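Local coordinates for protein putative enoyl-CoA hydratase (PDB 1UIY) that probably catalyses the reversible hydration of (2E)-enoyl-CoA thioesters to (3S)-3-hydroxyacyl-CoA in fatty acid beta-oxidation, working as a homohexamer built from two trimers, at residues M1-V12 and M27-L38; A105-L114 and A125-K133. One frame throughout, in Å; residues are numbered along the deposited sequence.

Contact 1: M1-V12 and M27-L38; sequences MVQVEKGHVAVV and MALSLLQALDDL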
HETATM    1  N   MSE A   1      11.468 -35.936   6.883  1.00 84.10           N
HETATM    2  CA  MSE A   1      12.821 -36.191   7.442  1.00 83.57           C
HETATM    3  C   MSE A   1      13.228 -35.150   8.480  1.00 80.09           C
HETATM    4  O   MSE A   1      14.162 -34.373   8.277  1.00 78.08           O
HETATM    5  CB  MSE A   1      13.863 -36.267   6.315  1.00 88.79           C
HETATM    6  CG  MSE A   1      13.541 -35.458   5.059  1.00 95.91           C
HETATM    7 SE   MSE A   1      12.115 -36.214   3.947  1.00106.38          SE
HETATM    8  CE  MSE A   1      12.815 -38.007   3.721  1.00103.57           C
ATOM      9  N   VAL A   2      12.507 -35.149   9.594  1.00 77.43           N
ATOM     10  CA  VAL A   2      12.771 -34.239  10.701  1.00 75.86           C
ATOM     11  C   VAL A   2      12.430 -34.933  12.013  1.00 74.51           C
ATOM     12  O   VAL A   2      11.522 -35.760  12.074  1.00 74.19           O
ATOM     13  CB  VAL A   2      11.934 -32.944  10.598  1.00 75.72           C
ATOM     14  CG1 VAL A   2      12.434 -32.086   9.450  1.00 75.32           C
ATOM     15  CG2 VAL A   2      10.469 -33.288  10.405  1.00 75.25           C
ATOM     16  N   GLN A   3      13.170 -34.596  13.064  1.00 73.59           N
ATOM     17  CA  GLN A   3      12.955 -35.186  14.379  1.00 72.36           C
ATOM     18  C   GLN A   3      12.369 -34.106  15.287  1.00 71.94           C
ATOM     19  O   GLN A   3      12.827 -32.962  15.278  1.00 71.63           O
ATOM     20  CB  GLN A   3      14.288 -35.702  14.937  1.00 71.81           C
ATOM     21  CG  GLN A   3      15.091 -36.514  13.922  1.00 71.18           C
ATOM     22  CD  GLN A   3      16.486 -36.875  14.396  1.00 70.22           C
ATOM     23  OE1 GLN A   3      17.264 -36.012  14.793  1.00 69.51           O
ATOM     24  NE2 GLN A   3      16.814 -38.157  14.339  1.00 70.47           N
ATOM     25  N   VAL A   4      11.364 -34.471  16.075  1.00 71.24           N
ATOM     26  CA  VAL A   4      10.712 -33.508  16.953  1.00 70.56           C
ATOM     27  C   VAL A   4      10.712 -33.882  18.426  1.00 69.88           C
ATOM     28  O   VAL A   4      10.146 -34.901  18.811  1.00 70.07           O
ATOM     29  CB  VAL A   4       9.246 -33.289  16.524  1.00 69.92           C
ATOM     30  CG1 VAL A   4       8.583 -32.268  17.433  1.00 69.89           C
ATOM     31  CG2 VAL A   4       9.191 -32.840  15.073  1.00 70.25           C
ATOM     32  N   GLU A   5      11.336 -33.044  19.247  1.00 69.50           N
ATOM     33  CA  GLU A   5      11.372 -33.278  20.685  1.00 70.27           C
ATOM     34  C   GLU A   5      10.337 -32.367  21.331  1.00 69.84           C
ATOM     35  O   GLU A   5      10.620 -31.203  21.625  1.00 69.38           O
ATOM     36  CB  GLU A   5      12.754 -32.961  21.253  1.00 71.35           C
ATOM     37  CG  GLU A   5      13.879 -33.703  20.576  1.00 75.28           C
ATOM     38  CD  GLU A   5      15.179 -33.612  21.345  1.00 77.94           C
ATOM     39  OE1 GLU A   5      15.533 -32.497  21.788  1.00 79.93           O
ATOM     40  OE2 GLU A   5      15.854 -34.655  21.500  1.00 79.41           O
ATOM     41  N   LYS A   6       9.134 -32.896  21.543  1.00 68.63           N
ATOM     42  CA  LYS A   6       8.067 -32.103  22.136  1.00 68.26           C
ATOM     43  C   LYS A   6       8.470 -31.548  23.492  1.00 67.95           C
ATOM     44  O   LYS A   6       9.373 -32.071  24.141  1.00 69.22           O
ATOM     45  CB  LYS A   6       6.787 -32.935  22.255  1.00 68.79           C
ATOM     46  CG  LYS A   6       6.237 -33.404  20.910  1.00 69.97           C
ATOM     47  CD  LYS A   6       4.757 -33.749  20.986  1.00 70.90           C
ATOM     48  CE  LYS A   6       4.183 -34.019  19.601  1.00 71.83           C
ATOM     49  NZ  LYS A   6       2.690 -34.070  19.616  1.00 72.20           N
ATOM     50  N   GLY A   7       7.801 -30.476  23.904  1.00 67.00           N
ATOM     51  CA  GLY A   7       8.092 -29.839  25.177  1.00 66.48           C
ATOM     52  C   GLY A   7       7.579 -28.416  25.124  1.00 66.87           C
ATOM     53  O   GLY A   7       7.191 -27.953  24.051  1.00 67.78           O
ATOM     54  N   HIS A   8       7.548 -27.718  26.257  1.00 66.11           N
ATOM     55  CA  HIS A   8       7.075 -26.338  26.254  1.00 64.71           C
ATOM     56  C   HIS A   8       7.786 -25.613  25.126  1.00 62.54           C
ATOM     57  O   HIS A   8       7.185 -24.832  24.390  1.00 63.08           O
ATOM     58  CB  HIS A   8       7.355 -25.665  27.596  1.00 67.24           C
ATOM     59  CG  HIS A   8       6.304 -25.940  28.624  1.00 71.74           C
ATOM     60  ND1 HIS A   8       4.988 -25.559  28.460  1.00 73.35           N
ATOM     61  CD2 HIS A   8       6.364 -26.583  29.815  1.00 73.49           C
ATOM     62  CE1 HIS A   8       4.284 -25.953  29.506  1.00 73.68           C
ATOM     63  NE2 HIS A   8       5.095 -26.578  30.343  1.00 74.24           N
ATOM     64  N   VAL A   9       9.077 -25.894  24.997  1.00 58.69           N
ATOM     65  CA  VAL A   9       9.899 -25.337  23.937  1.00 54.30           C
ATOM     66  C   VAL A   9      10.248 -26.538  23.076  1.00 52.96           C
ATOM     67  O   VAL A   9      11.191 -27.263  23.374  1.00 54.12           O
ATOM     68  CB  VAL A   9      11.201 -24.724  24.482  1.00 52.02           C
ATOM     69  CG1 VAL A   9      12.135 -24.400  23.326  1.00 51.28           C
ATOM     70  CG2 VAL A   9      10.895 -23.472  25.279  1.00 50.10           C
ATOM     71  N   ALA A  10       9.470 -26.767  22.025  1.00 51.39           N
ATOM     72  CA  ALA A  10       9.714 -27.899  21.139  1.00 50.65           C
ATOM     73  C   ALA A  10      10.947 -27.646  20.279  1.00 51.13           C
ATOM     74  O   ALA A  10      11.331 -26.495  20.062  1.00 51.61           O
ATOM     75  CB  ALA A  10       8.496 -28.140  20.256  1.00 47.60           C
ATOM     76  N   VAL A  11      11.578 -28.721  19.810  1.00 50.78           N
ATOM     77  CA  VAL A  11      12.748 -28.592  18.948  1.00 51.25           C
ATOM     78  C   VAL A  11      12.625 -29.490  17.721  1.00 52.29           C
ATOM     79  O   VAL A  11      12.373 -30.689  17.838  1.00 53.78           O
ATOM     80  CB  VAL A  11      14.049 -28.958  19.678  1.00 50.47           C
ATOM     81  CG1 VAL A  11      15.235 -28.771  18.740  1.00 48.23           C
ATOM     82  CG2 VAL A  11      14.214 -28.094  20.903  1.00 50.99           C
ATOM     83  N   VAL A  12      12.798 -28.903  16.543  1.00 52.24           N
ATOM     84  CA  VAL A  12      12.715 -29.664  15.308  1.00 51.90           C
ATOM     85  C   VAL A  12      14.076 -29.715  14.637  1.00 53.10           C
ATOM     86  O   VAL A  12      14.719 -28.684  14.428  1.00 53.22           O
ATOM     87  CB  VAL A  12      11.694 -29.056  14.336  1.00 50.15           C
ATOM     88  CG1 VAL A  12      11.814 -29.720  12.983  1.00 50.23           C
ATOM     89  CG2 VAL A  12      10.294 -29.258  14.872  1.00 49.61           C
HETATM   90  N   MSE A  27      11.608 -32.687   2.238  1.00 58.69           N
HETATM   91  CA  MSE A  27      12.025 -32.054   3.481  1.00 57.35           C
HETATM   92  C   MSE A  27      11.065 -30.924   3.853  1.00 55.47           C
HETATM   93  O   MSE A  27      10.683 -30.771   5.012  1.00 54.70           O
HETATM   94  CB  MSE A  27      13.450 -31.516   3.320  1.00 59.04           C
HETATM   95  CG  MSE A  27      13.915 -30.620   4.451  1.00 62.46           C
HETATM   96 SE   MSE A  27      14.178 -31.525   6.133  1.00 65.23          SE
HETATM   97  CE  MSE A  27      16.097 -31.334   6.245  1.00 64.94           C
ATOM     98  N   ALA A  28      10.676 -30.136   2.857  1.00 54.01           N
ATOM     99  CA  ALA A  28       9.762 -29.023   3.077  1.00 52.64           C
ATOM    100  C   ALA A  28       8.453 -29.537   3.655  1.00 52.52           C
ATOM    101  O   ALA A  28       7.897 -28.954   4.590  1.00 52.54           O
ATOM    102  CB  ALA A  28       9.505 -28.301   1.770  1.00 50.60           C
ATOM    103  N   LEU A  29       7.972 -30.641   3.099  1.00 52.47           N
ATOM    104  CA  LEU A  29       6.727 -31.236   3.546  1.00 51.84           C
ATOM    105  C   LEU A  29       6.804 -31.779   4.951  1.00 52.05           C
ATOM    106  O   LEU A  29       5.896 -31.564   5.752  1.00 53.45           O
ATOM    107  CB  LEU A  29       6.302 -32.346   2.595  1.00 52.28           C
ATOM    108  CG  LEU A  29       5.564 -31.857   1.351  1.00 52.39           C
ATOM    109  CD1 LEU A  29       5.246 -33.037   0.458  1.00 52.29           C
ATOM    110  CD2 LEU A  29       4.281 -31.140   1.770  1.00 52.49           C
ATOM    111  N   SER A  30       7.880 -32.489   5.256  1.00 51.42           N
ATOM    112  CA  SER A  30       8.026 -33.053   6.589  1.00 52.79           C
ATOM    113  C   SER A  30       8.032 -31.941   7.625  1.00 53.43           C
ATOM    114  O   SER A  30       7.451 -32.077   8.708  1.00 53.76           O
ATOM    115  CB  SER A  30       9.319 -33.856   6.688  1.00 54.00           C
ATOM    116  OG  SER A  30      10.443 -33.044   6.393  1.00 59.14           O
ATOM    117  N   LEU A  31       8.687 -30.835   7.284  1.00 53.15           N
ATOM    118  CA  LEU A  31       8.775 -29.697   8.192  1.00 52.40           C
ATOM    119  C   LEU A  31       7.387 -29.103   8.467  1.00 52.06           C
ATOM    120  O   LEU A  31       7.095 -28.651   9.578  1.00 51.58           O
ATOM    121  CB  LEU A  31       9.718 -28.636   7.610  1.00 50.53           C
ATOM    122  CG  LEU A  31      10.159 -27.524   8.565  1.00 49.12           C
ATOM    123  CD1 LEU A  31      10.568 -28.122   9.899  1.00 49.09           C
ATOM    124  CD2 LEU A  31      11.311 -26.747   7.959  1.00 48.04           C
ATOM    125  N   LEU A  32       6.529 -29.111   7.455  1.00 50.96           N
ATOM    126  CA  LEU A  32       5.185 -28.584   7.626  1.00 51.27           C
ATOM    127  C   LEU A  32       4.407 -29.466   8.601  1.00 51.31           C
ATOM    128  O   LEU A  32       3.872 -28.988   9.604  1.00 51.37           O
ATOM    129  CB  LEU A  32       4.458 -28.523   6.277  1.00 49.86           C
ATOM    130  CG  LEU A  32       5.010 -27.523   5.256  1.00 49.71           C
ATOM    131  CD1 LEU A  32       4.203 -27.592   3.983  1.00 49.98           C
ATOM    132  CD2 LEU A  32       4.956 -26.121   5.830  1.00 49.11           C
ATOM    133  N   GLN A  33       4.360 -30.758   8.298  1.00 51.47           N
ATOM    134  CA  GLN A  33       3.648 -31.717   9.125  1.00 51.12           C
ATOM    135  C   GLN A  33       3.982 -31.493  10.595  1.00 50.43           C
ATOM    136  O   GLN A  33       3.108 -31.551  11.456  1.00 48.82           O
ATOM    137  CB  GLN A  33       4.023 -33.138   8.703  1.00 52.16           C
ATOM    138  CG  GLN A  33       3.103 -34.223   9.239  1.00 54.98           C
ATOM    139  CD  GLN A  33       1.664 -34.066   8.763  1.00 58.20           C
ATOM    140  OE1 GLN A  33       0.897 -33.262   9.304  1.00 58.96           O
ATOM    141  NE2 GLN A  33       1.295 -34.830   7.734  1.00 58.97           N
ATOM    142  N   ALA A  34       5.250 -31.224  10.880  1.00 50.57           N
ATOM    143  CA  ALA A  34       5.667 -30.985  12.255  1.00 51.74           C
ATOM    144  C   ALA A  34       4.995 -29.733  12.809  1.00 53.05           C
ATOM    145  O   ALA A  34       4.310 -29.784  13.835  1.00 52.66           O
ATOM    146  CB  ALA A  34       7.174 -30.829  12.322  1.00 51.23           C
ATOM    147  N   LEU A  35       5.196 -28.611  12.116  1.00 52.69           N
ATOM    148  CA  LEU A  35       4.624 -27.336  12.528  1.00 51.73           C
ATOM    149  C   LEU A  35       3.139 -27.458  12.821  1.00 51.83           C
ATOM    150  O   LEU A  35       2.620 -26.791  13.711  1.00 52.70           O
ATOM    151  CB  LEU A  35       4.875 -26.280  11.451  1.00 51.29           C
ATOM    152  CG  LEU A  35       6.359 -25.944  11.253  1.00 50.26           C
ATOM    153  CD1 LEU A  35       6.551 -25.081  10.025  1.00 48.76           C
ATOM    154  CD2 LEU A  35       6.883 -25.239  12.490  1.00 48.96           C
ATOM    155  N   ASP A  36       2.455 -28.318  12.083  1.00 52.09           N
ATOM    156  CA  ASP A  36       1.029 -28.521  12.311  1.00 53.79           C
ATOM    157  C   ASP A  36       0.805 -29.180  13.656  1.00 53.51           C
ATOM    158  O   ASP A  36       0.111 -28.638  14.511  1.00 54.06           O
ATOM    159  CB  ASP A  36       0.437 -29.383  11.204  1.00 53.85           C
ATOM    160  CG  ASP A  36       0.443 -28.676   9.878  1.00 56.12           C
ATOM    161  OD1 ASP A  36       1.444 -27.982   9.602  1.00 58.51           O
ATOM    162  OD2 ASP A  36      -0.538 -28.806   9.116  1.00 57.47           O
ATOM    163  N   ASP A  37       1.395 -30.355  13.837  1.00 54.56           N
ATOM    164  CA  ASP A  37       1.271 -31.077  15.090  1.00 55.52           C
ATOM    165  C   ASP A  37       1.619 -30.100  16.209  1.00 56.31           C
ATOM    166  O   ASP A  37       0.804 -29.817  17.089  1.00 57.26           O
ATOM    167  CB  ASP A  37       2.246 -32.257  15.120  1.00 56.62           C
ATOM    168  CG  ASP A  37       2.022 -33.239  13.978  1.00 59.58           C
ATOM    169  OD1 ASP A  37       2.906 -34.094  13.753  1.00 61.20           O
ATOM    170  OD2 ASP A  37       0.967 -33.165  13.308  1.00 59.96           O
ATOM    171  N   LEU A  38       2.835 -29.569  16.147  1.00 55.37           N
ATOM    172  CA  LEU A  38       3.323 -28.632  17.142  1.00 54.36           C
ATOM    173  C   LEU A  38       2.412 -27.425  17.359  1.00 54.59           C
ATOM    174  O   LEU A  38       2.350 -26.885  18.462  1.00 54.16           O
ATOM    175  CB  LEU A  38       4.722 -28.173  16.751  1.00 54.33           C
ATOM    176  CG  LEU A  38       5.754 -29.298  16.716  1.00 53.73           C
ATOM    177  CD1 LEU A  38       6.939 -28.898  15.859  1.00 53.45           C
ATOM    178  CD2 LEU A  38       6.185 -29.629  18.133  1.00 53.42           C
TER

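Contact 2: A105-L114 and A125-K133; sequences AVAGGAGLAL and ARLGYTEVK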
ATOM      1  N   ALA A 105      24.313 -21.981   6.618  1.00 50.07           N
ATOM      2  CA  ALA A 105      22.953 -21.831   6.095  1.00 48.31           C
ATOM      3  C   ALA A 105      23.133 -21.057   4.794  1.00 46.85           C
ATOM      4  O   ALA A 105      23.448 -19.865   4.811  1.00 47.57           O
ATOM      5  CB  ALA A 105      22.078 -21.044   7.071  1.00 47.10           C
ATOM      6  N   VAL A 106      22.951 -21.742   3.671  1.00 43.55           N
ATOM      7  CA  VAL A 106      23.147 -21.120   2.375  1.00 42.27           C
ATOM      8  C   VAL A 106      21.951 -21.281   1.455  1.00 43.08           C
ATOM      9  O   VAL A 106      21.409 -22.384   1.310  1.00 42.39           O
ATOM     10  CB  VAL A 106      24.380 -21.711   1.677  1.00 41.27           C
ATOM     11  CG1 VAL A 106      24.574 -21.065   0.319  1.00 42.48           C
ATOM     12  CG2 VAL A 106      25.598 -21.494   2.532  1.00 40.23           C
ATOM     13  N   ALA A 107      21.569 -20.168   0.822  1.00 41.95           N
ATOM     14  CA  ALA A 107      20.432 -20.130  -0.090  1.00 39.25           C
ATOM     15  C   ALA A 107      19.187 -20.576   0.676  1.00 37.16           C
ATOM     16  O   ALA A 107      18.937 -20.101   1.783  1.00 34.87           O
ATOM     17  CB  ALA A 107      20.686 -21.038  -1.288  1.00 38.64           C
ATOM     18  N   GLY A 108      18.423 -21.492   0.090  1.00 35.05           N
ATOM     19  CA  GLY A 108      17.221 -21.980   0.741  1.00 35.70           C
ATOM     20  C   GLY A 108      17.253 -21.944   2.262  1.00 36.59           C
ATOM     21  O   GLY A 108      16.447 -21.257   2.896  1.00 37.84           O
ATOM     22  N   GLY A 109      18.188 -22.679   2.853  1.00 35.48           N
ATOM     23  CA  GLY A 109      18.288 -22.712   4.297  1.00 34.14           C
ATOM     24  C   GLY A 109      18.457 -21.335   4.907  1.00 35.88           C
ATOM     25  O   GLY A 109      17.884 -21.053   5.961  1.00 37.29           O
ATOM     26  N   ALA A 110      19.243 -20.478   4.254  1.00 34.34           N
ATOM     27  CA  ALA A 110      19.475 -19.127   4.754  1.00 35.22           C
ATOM     28  C   ALA A 110      18.147 -18.385   4.886  1.00 35.57           C
ATOM     29  O   ALA A 110      17.926 -17.638   5.844  1.00 35.65           O
ATOM     30  CB  ALA A 110      20.410 -18.369   3.819  1.00 35.45           C
ATOM     31  N   GLY A 111      17.268 -18.585   3.911  1.00 34.79           N
ATOM     32  CA  GLY A 111      15.969 -17.952   3.973  1.00 35.70           C
ATOM     33  C   GLY A 111      15.152 -18.630   5.057  1.00 35.82           C
ATOM     34  O   GLY A 111      14.484 -17.974   5.850  1.00 35.27           O
ATOM     35  N   LEU A 112      15.219 -19.954   5.109  1.00 36.52           N
ATOM     36  CA  LEU A 112      14.473 -20.701   6.106  1.00 36.92           C
ATOM     37  C   LEU A 112      14.827 -20.175   7.484  1.00 37.40           C
ATOM     38  O   LEU A 112      13.967 -20.022   8.356  1.00 37.43           O
ATOM     39  CB  LEU A 112      14.820 -22.183   6.024  1.00 37.43           C
ATOM     40  CG  LEU A 112      13.839 -23.207   6.622  1.00 38.22           C
ATOM     41  CD1 LEU A 112      14.608 -24.103   7.600  1.00 37.08           C
ATOM     42  CD2 LEU A 112      12.659 -22.520   7.297  1.00 32.22           C
ATOM     43  N   ALA A 113      16.105 -19.890   7.676  1.00 37.00           N
ATOM     44  CA  ALA A 113      16.554 -19.388   8.956  1.00 37.27           C
ATOM     45  C   ALA A 113      16.005 -17.994   9.181  1.00 37.45           C
ATOM     46  O   ALA A 113      15.540 -17.673  10.274  1.00 38.99           O
ATOM     47  CB  ALA A 113      18.070 -19.368   9.004  1.00 38.70           C
ATOM     48  N   LEU A 114      16.050 -17.167   8.139  1.00 36.75           N
ATOM     49  CA  LEU A 114      15.569 -15.792   8.242  1.00 35.88           C
ATOM     50  C   LEU A 114      14.070 -15.727   8.510  1.00 35.77           C
ATOM     51  O   LEU A 114      13.583 -14.785   9.127  1.00 36.59           O
ATOM     52  CB  LEU A 114      15.887 -15.014   6.961  1.00 34.62           C
ATOM     53  CG  LEU A 114      15.721 -13.493   7.077  1.00 34.97           C
ATOM     54  CD1 LEU A 114      16.828 -12.913   7.949  1.00 33.17           C
ATOM     55  CD2 LEU A 114      15.758 -12.867   5.702  1.00 34.71           C
ATOM     56  N   ALA A 125      29.457 -20.239  12.468  1.00 63.73           N
ATOM     57  CA  ALA A 125      28.609 -20.516  11.325  1.00 63.04           C
ATOM     58  C   ALA A 125      28.691 -19.435  10.266  1.00 62.99           C
ATOM     59  O   ALA A 125      29.213 -18.347  10.508  1.00 63.81           O
ATOM     60  CB  ALA A 125      27.170 -20.686  11.783  1.00 62.84           C
ATOM     61  N   ARG A 126      28.183 -19.759   9.081  1.00 62.87           N
ATOM     62  CA  ARG A 126      28.138 -18.822   7.969  1.00 62.32           C
ATOM     63  C   ARG A 126      26.716 -18.778   7.405  1.00 60.84           C
ATOM     64  O   ARG A 126      25.929 -19.715   7.581  1.00 60.76           O
ATOM     65  CB  ARG A 126      29.134 -19.214   6.874  1.00 64.59           C
ATOM     66  CG  ARG A 126      30.561 -18.809   7.188  1.00 69.13           C
ATOM     67  CD  ARG A 126      31.229 -18.190   5.975  1.00 73.27           C
ATOM     68  NE  ARG A 126      32.482 -17.516   6.315  1.00 77.31           N
ATOM     69  CZ  ARG A 126      33.159 -16.735   5.475  1.00 79.92           C
ATOM     70  NH1 ARG A 126      32.708 -16.525   4.244  1.00 80.36           N
ATOM     71  NH2 ARG A 126      34.288 -16.155   5.866  1.00 81.74           N
ATOM     72  N   LEU A 127      26.395 -17.683   6.728  1.00 58.19           N
ATOM     73  CA  LEU A 127      25.069 -17.491   6.155  1.00 54.41           C
ATOM     74  C   LEU A 127      25.217 -16.727   4.850  1.00 51.03           C
ATOM     75  O   LEU A 127      26.036 -15.817   4.755  1.00 51.08           O
ATOM     76  CB  LEU A 127      24.215 -16.685   7.133  1.00 55.82           C
ATOM     77  CG  LEU A 127      22.762 -16.362   6.809  1.00 56.57           C
ATOM     78  CD1 LEU A 127      21.932 -17.636   6.841  1.00 57.46           C
ATOM     79  CD2 LEU A 127      22.250 -15.360   7.827  1.00 55.86           C
ATOM     80  N   GLY A 128      24.429 -17.093   3.848  1.00 47.37           N
ATOM     81  CA  GLY A 128      24.517 -16.405   2.578  1.00 44.23           C
ATOM     82  C   GLY A 128      23.502 -16.836   1.543  1.00 43.01           C
ATOM     83  O   GLY A 128      23.081 -17.993   1.497  1.00 42.45           O
ATOM     84  N   TYR A 129      23.115 -15.889   0.698  1.00 41.85           N
ATOM     85  CA  TYR A 129      22.150 -16.151  -0.356  1.00 42.92           C
ATOM     86  C   TYR A 129      22.909 -16.141  -1.672  1.00 43.65           C
ATOM     87  O   TYR A 129      23.163 -15.090  -2.253  1.00 44.89           O
ATOM     88  CB  TYR A 129      21.061 -15.080  -0.321  1.00 41.91           C
ATOM     89  CG  TYR A 129      20.499 -14.907   1.074  1.00 41.36           C
ATOM     90  CD1 TYR A 129      21.072 -14.004   1.975  1.00 39.90           C
ATOM     91  CD2 TYR A 129      19.443 -15.700   1.519  1.00 40.99           C
ATOM     92  CE1 TYR A 129      20.608 -13.898   3.288  1.00 39.86           C
ATOM     93  CE2 TYR A 129      18.973 -15.607   2.832  1.00 41.43           C
ATOM     94  CZ  TYR A 129      19.559 -14.709   3.713  1.00 41.22           C
ATOM     95  OH  TYR A 129      19.119 -14.653   5.020  1.00 39.22           O
ATOM     96  N   THR A 130      23.255 -17.337  -2.136  1.00 43.32           N
ATOM     97  CA  THR A 130      24.051 -17.518  -3.344  1.00 42.68           C
ATOM     98  C   THR A 130      23.333 -17.685  -4.682  1.00 42.06           C
ATOM     99  O   THR A 130      23.985 -17.844  -5.711  1.00 42.89           O
ATOM    100  CB  THR A 130      24.984 -18.726  -3.152  1.00 43.75           C
ATOM    101  OG1 THR A 130      24.195 -19.885  -2.852  1.00 44.50           O
ATOM    102  CG2 THR A 130      25.939 -18.480  -1.992  1.00 43.32           C
ATOM    103  N   GLU A 131      22.007 -17.650  -4.680  1.00 40.03           N
ATOM    104  CA  GLU A 131      21.236 -17.824  -5.905  1.00 37.67           C
ATOM    105  C   GLU A 131      21.842 -17.189  -7.170  1.00 38.08           C
ATOM    106  O   GLU A 131      22.040 -17.875  -8.177  1.00 34.94           O
ATOM    107  CB  GLU A 131      19.812 -17.303  -5.698  1.00 37.64           C
ATOM    108  CG  GLU A 131      18.943 -18.159  -4.781  1.00 38.68           C
ATOM    109  CD  GLU A 131      19.350 -18.095  -3.307  1.00 39.40           C
ATOM    110  OE1 GLU A 131      18.741 -18.824  -2.495  1.00 39.39           O
ATOM    111  OE2 GLU A 131      20.267 -17.320  -2.957  1.00 37.89           O
ATOM    112  N   VAL A 132      22.143 -15.893  -7.131  1.00 37.77           N
ATOM    113  CA  VAL A 132      22.698 -15.234  -8.314  1.00 40.02           C
ATOM    114  C   VAL A 132      23.992 -15.833  -8.862  1.00 40.16           C
ATOM    115  O   VAL A 132      24.218 -15.823 -10.075  1.00 39.79           O
ATOM    116  CB  VAL A 132      22.953 -13.738  -8.082  1.00 39.07           C
ATOM    117  CG1 VAL A 132      21.663 -12.980  -8.200  1.00 39.02           C
ATOM    118  CG2 VAL A 132      23.614 -13.526  -6.732  1.00 39.25           C
ATOM    119  N   LYS A 133      24.845 -16.331  -7.975  1.00 39.76           N
ATOM    120  CA  LYS A 133      26.111 -16.927  -8.393  1.00 39.53           C
ATOM    121  C   LYS A 133      25.911 -18.011  -9.442  1.00 38.65           C
ATOM    122  O   LYS A 133      26.772 -18.211 -10.291  1.00 39.47           O
ATOM    123  CB  LYS A 133      26.839 -17.534  -7.190  1.00 39.86           C
ATOM    124  CG  LYS A 133      27.161 -16.533  -6.107  1.00 43.53           C
ATOM    125  CD  LYS A 133      28.643 -16.231  -6.056  1.00 46.18           C
ATOM    126  CE  LYS A 133      29.305 -16.980  -4.909  1.00 47.18           C
ATOM    127  NZ  LYS A 133      28.957 -18.429  -4.910  1.00 49.93           N
TER

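Contact 1: M1-V12 and M27-L38
Val-2 CG2 packs at Ser-30 O, and no aromatic ring takes part in this contact; the flat group that matters is the peptide carbonyl of Met-27, whose O receives Leu-31 N and Ser-30 OG from the same face of its plane. The hydroxyl bond, Ser-30 OG to Met-27 O, is 2.7 Å long, and the donor OG lies tilted 29° from the carbonyl plane. It depends on the first torsion of Ser-30 (chi1 58°), which sets OG between backbone N and carbonyl carbon and so folds the hydroxyl back on the preceding turn, while Val-2 CG1 still lies 3.8 Å from OG.

The selenium of Met-27, a selenomethionine in this crystal, sits beside this pair, with Val-2 CG1 3.8 Å from SE. Further along, Val-4 splits its branches: CG2 meets Ala-34 CB, and CG1 points tip to tip at Leu-38 CD2, 3.6 Å away. Leu-38 is shared by both strands of the hairpin. Its CD2 also touches Ala-10 CB at 3.5 Å, whereas CD1 turns to Val-12 CG2. Val-12 sends its other branch, CG1, to Leu-31 CD1 at 3.7 Å, so one valine touches leucines two turns apart on the helix.

Helix 27-38 runs nearly parallel to strand 2-5 (17°) and nearly antiparallel to strand 9-12, and covers one face of the hairpin; Val-11, on the other face, leans on helix 184-197. Alternate strand residues supply apolar branches, and the Ser-30 hydroxyl is bonded within its own helix. Round Leu-38, Ala-10 and Val-12, all buried, cohesion therefore rests on dispersion and the exclusion of water.

Contact 2: A105-L114 and A125-K133
Gly-128 O is approached by two groups of segment 105-114: Ala-107 N donates a 2.7 Å hydrogen bond to it, nearly straight at 170°, and Val-106 CA makes a CA-H...O contact with the same oxygen at 3.2 Å. One step back, Ala-105 O accepts from Gly-128 N, and Ala-105 N donates a hydrogen bond to Arg-126 O, so strands 105-106 and 126-128 pair in parallel.

Beyond the pairing, Leu-127 and Tyr-129 pack on helix 108-114, while Thr-130 and Glu-131 meet Val-106 and Ala-107. Leu-127 CD1 lies 3.5 Å from Ala-110 CB. Tyr-129 has CG beside its own backbone N (chi1 -50°), which swings the ring back over the helix: Ala-110 CB meets CE2 obliquely, and Gly-111 CA lies at the ring edge, in its plane. The phenol OH makes a weak bond, 3.3 Å, to Ala-110 O, and Leu-114 crosses its tip at about a right angle. Val-106 CG1 meets Thr-130 OG1 at 3.4 Å, again crosswise.

Glu-131, the inferred active-site residue, bends at chi2 (71°) so that OE1 returns to within 3.2 Å of Ala-107 CB. A glycerol, probably from the crystallisation liquor, has its nearest atom about 3 Å from this side chain, as expected of a pocket. In crotonase enzymes the backbone N at the start of this helix commonly forms part of the oxyanion hole, a role the position of Gly-108 would suit.

Strand 126-128 is the middle of three, with strand 163-165 on its other side, where Arg-126 forms a salt bridge with Glu-165; helix 139-148 packs against Leu-114 and Tyr-129.

From the N terminus, the chain forms hairpin 2-5/9-14 and then helix 25-40, and contact 1 closes this first loop before strand 46-51 completes the beta-alpha-beta unit 9-14, 25-40, 46-51. Contact 2 opens only later, after strand 97-101, and encloses strand 118-122 in its loop. The two are therefore in series, neither nested nor crossed. Contact 1 packs on the hairpin end of the six-stranded sheet; the loop of contact 2 lends strand 118-122 to that sheet, while its own strands form part of a separate three-stranded one. Their centres lie 21 Å apart, yet they touch where Leu-31 CD2 packs 4.2 Å from Leu-112 CD1, joining helix 25-40 to helix 108-114.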